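Local structure of GrpB family protein (Enterococcus faecalis, 2NRK) at residues Glu21-Leu26 against Ile54-Ile59; Thr43-Leu48 against Asn122-Asn127. The protein is of unknown function, but belongs to the GrpB (UPF0157) family, whose relationship to nucleotidyltransferases suggests, without proving, a nucleotide-related role. One frame throughout, in Å; residues are numbered along the deposited sequence. Where two conformers were deposited one is given.

Contact 1: residues Glu21-Leu26 against Ile54-Ile59; sequences EEAQAL and IDFLVI
Phe56 reaches from strand 54-60 to helix 14-30 and puts its ring against three residues on one side of the helix: Glu22, Ala23 and Leu26. It has the largest share of the buried surface. With CG anti to its own carbonyl carbon (chi1 -58°), the ring is carried out to the helix, its far end reaching the turn at Glu22 and Ala23 and its near end lying by Leu26. The closest touch is at the far end, where Glu22 CB sits 3.5 Å from Phe56 CZ, with CG following at 3.7 Å from the same carbon. These are the methylenes of the glutamate; its chain runs roughly perpendicular to that of Phe56, then bends at chi2 (71°) and takes the carboxylate away from the ring to a salt bridge with Lys94 and a hydrogen bond with Tyr78. Leu26, one turn further on, lays CD1 by the root of the ring, 3.9 Å from Phe56 CD1, and the same methyl looks across to Val58 CG2 at 4.4 Å. Ala23 fills in between with its backbone N, 3.8 Å from Phe56 CE1. The helix runs in roughly the same direction as the strand, their local axes 36° apart and 10.2 Å from each other. Phe19, a turn earlier in the helix, brings a second ring to Phe56. No hydrogen bond joins the two segments, so this helix-on-sheet packing rests on apolar contact, with the glutamate contributing its aliphatic part here and its charge to other partners.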
# COMPACT_ATOMS: atom_id res chain seq x y z
N GLU A 21 -0.48 16.05 19.72
CA GLU A 21 0.47 16.39 20.78
C GLU A 21 1.49 15.24 20.92
O GLU A 21 2.71 15.45 20.98
CB GLU A 21 -0.29 16.52 22.07
CG GLU A 21 0.52 16.98 23.25
CD GLU A 21 -0.36 17.66 24.32
OE1 GLU A 21 -1.30 18.42 23.95
OE2 GLU A 21 -0.10 17.43 25.52
N GLU A 22 0.96 14.03 21.02
CA GLU A 22 1.86 12.91 21.23
C GLU A 22 2.64 12.60 19.95
O GLU A 22 3.78 12.13 20.01
CB GLU A 22 1.09 11.68 21.75
CG GLU A 22 1.99 10.49 22.14
CD GLU A 22 2.81 10.73 23.43
OE1 GLU A 22 2.82 11.87 23.98
OE2 GLU A 22 3.45 9.76 23.92
N ALA A 23 2.03 12.83 18.79
CA ALA A 23 2.75 12.55 17.55
C ALA A 23 4.05 13.40 17.51
O ALA A 23 5.11 12.92 17.10
CB ALA A 23 1.88 12.82 16.31
N GLN A 24 3.97 14.65 17.96
CA GLN A 24 5.14 15.54 17.99
C GLN A 24 6.20 14.96 18.95
O GLN A 24 7.40 14.94 18.64
CB GLN A 24 4.71 16.94 18.44
CG GLN A 24 5.54 18.11 17.90
CD GLN A 24 5.01 19.45 18.37
OE1 GLN A 24 4.69 19.63 19.54
NE2 GLN A 24 4.90 20.41 17.44
N ALA A 25 5.75 14.51 20.11
CA ALA A 25 6.64 13.93 21.12
C ALA A 25 7.37 12.72 20.52
O ALA A 25 8.59 12.59 20.69
CB ALA A 25 5.86 13.54 22.38
N LEU A 26 6.63 11.85 19.82
CA LEU A 26 7.22 10.68 19.17
C LEU A 26 8.25 11.06 18.10
O LEU A 26 9.35 10.48 18.05
CB LEU A 26 6.13 9.78 18.56
CG LEU A 26 5.20 9.17 19.61
CD1 LEU A 26 4.02 8.49 18.88
CD2 LEU A 26 5.97 8.16 20.45
N ILE A 54 -5.68 6.27 22.08
CA ILE A 54 -5.28 6.81 20.78
C ILE A 54 -4.29 5.83 20.15
O ILE A 54 -3.27 5.51 20.76
CB ILE A 54 -4.57 8.19 20.90
CG1 ILE A 54 -5.36 9.21 21.76
CG2 ILE A 54 -4.27 8.76 19.50
CD1 ILE A 54 -6.73 9.56 21.22
N ASP A 55 -4.60 5.40 18.92
CA ASP A 55 -3.68 4.57 18.13
C ASP A 55 -2.85 5.38 17.16
O ASP A 55 -3.41 6.21 16.37
CB ASP A 55 -4.42 3.50 17.33
CG ASP A 55 -5.12 2.50 18.22
OD1 ASP A 55 -4.43 1.60 18.74
OD2 ASP A 55 -6.36 2.64 18.41
N PHE A 56 -1.54 5.12 17.18
CA PHE A 56 -0.53 5.75 16.31
C PHE A 56 0.09 4.74 15.37
O PHE A 56 0.47 3.62 15.80
CB PHE A 56 0.61 6.38 17.14
CG PHE A 56 0.14 7.41 18.12
CD1 PHE A 56 0.29 8.77 17.85
CD2 PHE A 56 -0.46 7.03 19.32
CE1 PHE A 56 -0.20 9.74 18.73
CE2 PHE A 56 -0.94 7.99 20.21
CZ PHE A 56 -0.81 9.36 19.92
N LEU A 57 0.15 5.10 14.08
CA LEU A 57 0.88 4.31 13.07
C LEU A 57 2.14 5.08 12.75
O LEU A 57 2.07 6.21 12.29
CB LEU A 57 0.03 4.11 11.81
CG LEU A 57 0.74 3.38 10.64
CD1 LEU A 57 1.22 1.98 11.03
CD2 LEU A 57 -0.19 3.27 9.42
N VAL A 58 3.28 4.51 13.11
CA VAL A 58 4.56 5.17 12.88
C VAL A 58 5.30 4.35 11.81
O VAL A 58 5.54 3.14 12.00
CB VAL A 58 5.39 5.22 14.19
CG1 VAL A 58 6.73 5.85 13.92
CG2 VAL A 58 4.66 6.02 15.27
N ILE A 59 5.69 5.01 10.73
CA ILE A 59 6.35 4.33 9.61
C ILE A 59 7.79 4.81 9.59
O ILE A 59 8.04 6.03 9.56
CB ILE A 59 5.64 4.68 8.28
CG1 ILE A 59 4.16 4.29 8.38
CG2 ILE A 59 6.35 3.99 7.15
CD1 ILE A 59 3.34 4.84 7.18

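Contact 2: residues Thr43-Leu48 against Asn122-Asn127; sequences TSVPNL and NYLREN
Arg125 takes hold of the backbone carbonyl of Ser44 with two nitrogens, side-on: NE and NH2 each donate to Ser44 O, both at 2.9 Å. The carbonyl oxygen lies almost exactly in the guanidinium plane, and both hydrogen bonds are bent because the two N-H groups share one acceptor, with angles of 150° at NE and 143° at NH2. NH2 comes in the carbonyl plane on a lone pair, whereas NE is tilted out of that plane. Two bonds to one in-plane atom restrict the rotation of the guanidinium, whose chain runs extended from CG to NE to bring the group across to the loop. Its remaining nitrogen, NH1, lies close to NE of Arg121, a neighbouring like charge.

The acceptor belongs to the connection between strands 34-40 and 54-60, where a short 3-10 segment ending at Ser44 passes into a type II beta turn from Val45 to Leu48, closed by the bond from Leu48 N to Val45 O. Helix 111-126 presents its last turn to this connection. There Asn127, at the N-cap position of the next helix, spends its side chain on the preceding one instead: ND2 donates to Tyr123 O at 2.9 Å and 165°.

Apolar contact lies beside the polar grip. Both methyls of Val45 face Leu124 CB, CG2 at 3.8 Å and CG1 at 3.9 Å, the two side chains crossing at about a right angle. Further along, Leu48 CD2 meets Leu124 CD1 at 4.1 Å, and Tyr134 of helix 128-142 touches both leucines. At the more exposed border, Pro46 CD rests 4.2 Å from Arg125 CG.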
# COMPACT_ATOMS: atom_id res chain seq x y z
N THR A 43 -10.29 5.97 17.10
CA THR A 43 -10.27 7.40 17.50
C THR A 43 -9.91 8.35 16.35
O THR A 43 -10.07 9.57 16.47
CB THR A 43 -9.37 7.70 18.75
OG1 THR A 43 -8.00 7.58 18.38
CG2 THR A 43 -9.74 6.81 19.95
N SER A 44 -9.47 7.78 15.22
CA SER A 44 -9.11 8.57 14.04
C SER A 44 -10.30 8.75 13.08
O SER A 44 -10.14 9.36 12.03
CB SER A 44 -7.93 7.90 13.28
OG SER A 44 -8.36 6.74 12.57
N VAL A 45 -11.47 8.21 13.44
CA VAL A 45 -12.65 8.30 12.58
C VAL A 45 -13.64 9.26 13.23
O VAL A 45 -14.27 8.94 14.24
CB VAL A 45 -13.30 6.91 12.41
CG1 VAL A 45 -14.57 7.01 11.52
CG2 VAL A 45 -12.30 5.93 11.81
N PRO A 46 -13.74 10.49 12.70
CA PRO A 46 -14.67 11.40 13.34
C PRO A 46 -16.09 10.83 13.53
O PRO A 46 -16.65 10.18 12.63
CB PRO A 46 -14.69 12.61 12.39
CG PRO A 46 -13.25 12.62 11.83
CD PRO A 46 -12.97 11.13 11.62
N ASN A 47 -16.60 11.05 14.73
CA ASN A 47 -17.95 10.66 15.16
C ASN A 47 -18.14 9.15 15.44
O ASN A 47 -19.26 8.69 15.69
CB ASN A 47 -19.02 11.23 14.23
CG ASN A 47 -18.86 12.73 14.01
OD1 ASN A 47 -18.59 13.48 14.95
ND2 ASN A 47 -19.01 13.16 12.77
N LEU A 48 -17.05 8.41 15.45
CA LEU A 48 -17.13 6.99 15.79
C LEU A 48 -16.95 6.81 17.30
O LEU A 48 -15.98 7.30 17.88
CB LEU A 48 -16.05 6.18 15.04
CG LEU A 48 -15.94 4.69 15.36
CD1 LEU A 48 -17.28 3.93 15.17
CD2 LEU A 48 -14.82 4.09 14.46
N ASN A 122 -9.55 4.88 6.41
CA ASN A 122 -10.08 5.71 5.31
C ASN A 122 -11.49 5.27 4.95
O ASN A 122 -12.38 6.09 4.70
CB ASN A 122 -9.14 5.65 4.12
CG ASN A 122 -7.81 6.32 4.38
OD1 ASN A 122 -7.59 6.96 5.42
ND2 ASN A 122 -6.89 6.19 3.40
N TYR A 123 -11.69 3.96 4.93
CA TYR A 123 -12.99 3.38 4.57
C TYR A 123 -14.07 3.77 5.60
O TYR A 123 -15.18 4.13 5.23
CB TYR A 123 -12.83 1.86 4.49
CG TYR A 123 -14.03 1.11 3.98
CD1 TYR A 123 -14.49 1.28 2.66
CD2 TYR A 123 -14.71 0.21 4.81
CE1 TYR A 123 -15.62 0.57 2.18
CE2 TYR A 123 -15.81 -0.55 4.33
CZ TYR A 123 -16.26 -0.34 3.00
OH TYR A 123 -17.33 -1.06 2.51
N LEU A 124 -13.75 3.68 6.90
CA LEU A 124 -14.75 4.08 7.91
C LEU A 124 -15.06 5.59 7.80
O LEU A 124 -16.22 5.97 7.94
CB LEU A 124 -14.27 3.77 9.32
CG LEU A 124 -14.24 2.27 9.60
CD1 LEU A 124 -13.71 2.04 11.03
CD2 LEU A 124 -15.64 1.63 9.45
N ARG A 125 -14.03 6.40 7.54
CA ARG A 125 -14.23 7.84 7.38
C ARG A 125 -15.18 8.14 6.23
O ARG A 125 -15.92 9.12 6.31
CB ARG A 125 -12.90 8.54 7.10
CG ARG A 125 -12.01 8.65 8.35
CD ARG A 125 -10.66 9.26 7.97
NE ARG A 125 -9.88 9.61 9.17
CZ ARG A 125 -8.71 10.25 9.15
NH1 ARG A 125 -8.12 10.56 7.99
NH2 ARG A 125 -8.09 10.56 10.31
N GLU A 126 -15.14 7.33 5.17
CA GLU A 126 -15.99 7.55 3.97
C GLU A 126 -17.36 6.86 4.01
O GLU A 126 -18.21 7.07 3.11
CB GLU A 126 -15.25 7.11 2.70
CG GLU A 126 -13.91 7.76 2.46
CD GLU A 126 -13.98 9.25 2.14
OE1 GLU A 126 -15.07 9.78 1.80
OE2 GLU A 126 -12.90 9.89 2.21
N ASN A 127 -17.58 6.05 5.04
CA ASN A 127 -18.78 5.22 5.15
C ASN A 127 -19.37 5.34 6.54
O ASN A 127 -19.28 4.42 7.33
CB ASN A 127 -18.43 3.75 4.82
CG ASN A 127 -18.14 3.57 3.35
OD1 ASN A 127 -19.08 3.39 2.56
ND2 ASN A 127 -16.88 3.68 2.97

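How the contacts relate
The centres of the two contacts lie about 18 Å apart, and their segments alternate along the chain: 21-26, 43-48, 54-59, then 122-127. The connection between strands 34-40 and 54-60 ties them together, since it carries residues 43-48 of contact 2 and leads directly into the strand used by contact 1. They also meet in space, Ile54 CD1 packing 3.7 Å from Thr43 OG1. Contact 1 lays helix 14-30 on the mixed sheet, nearer the centre of the chain, while contact 2 joins the loop between the two strands to the end of helix 111-126. Strand 54-60 and the loop before it are thus tied to helix 14-30 on one hand and to helix 111-126 on the other.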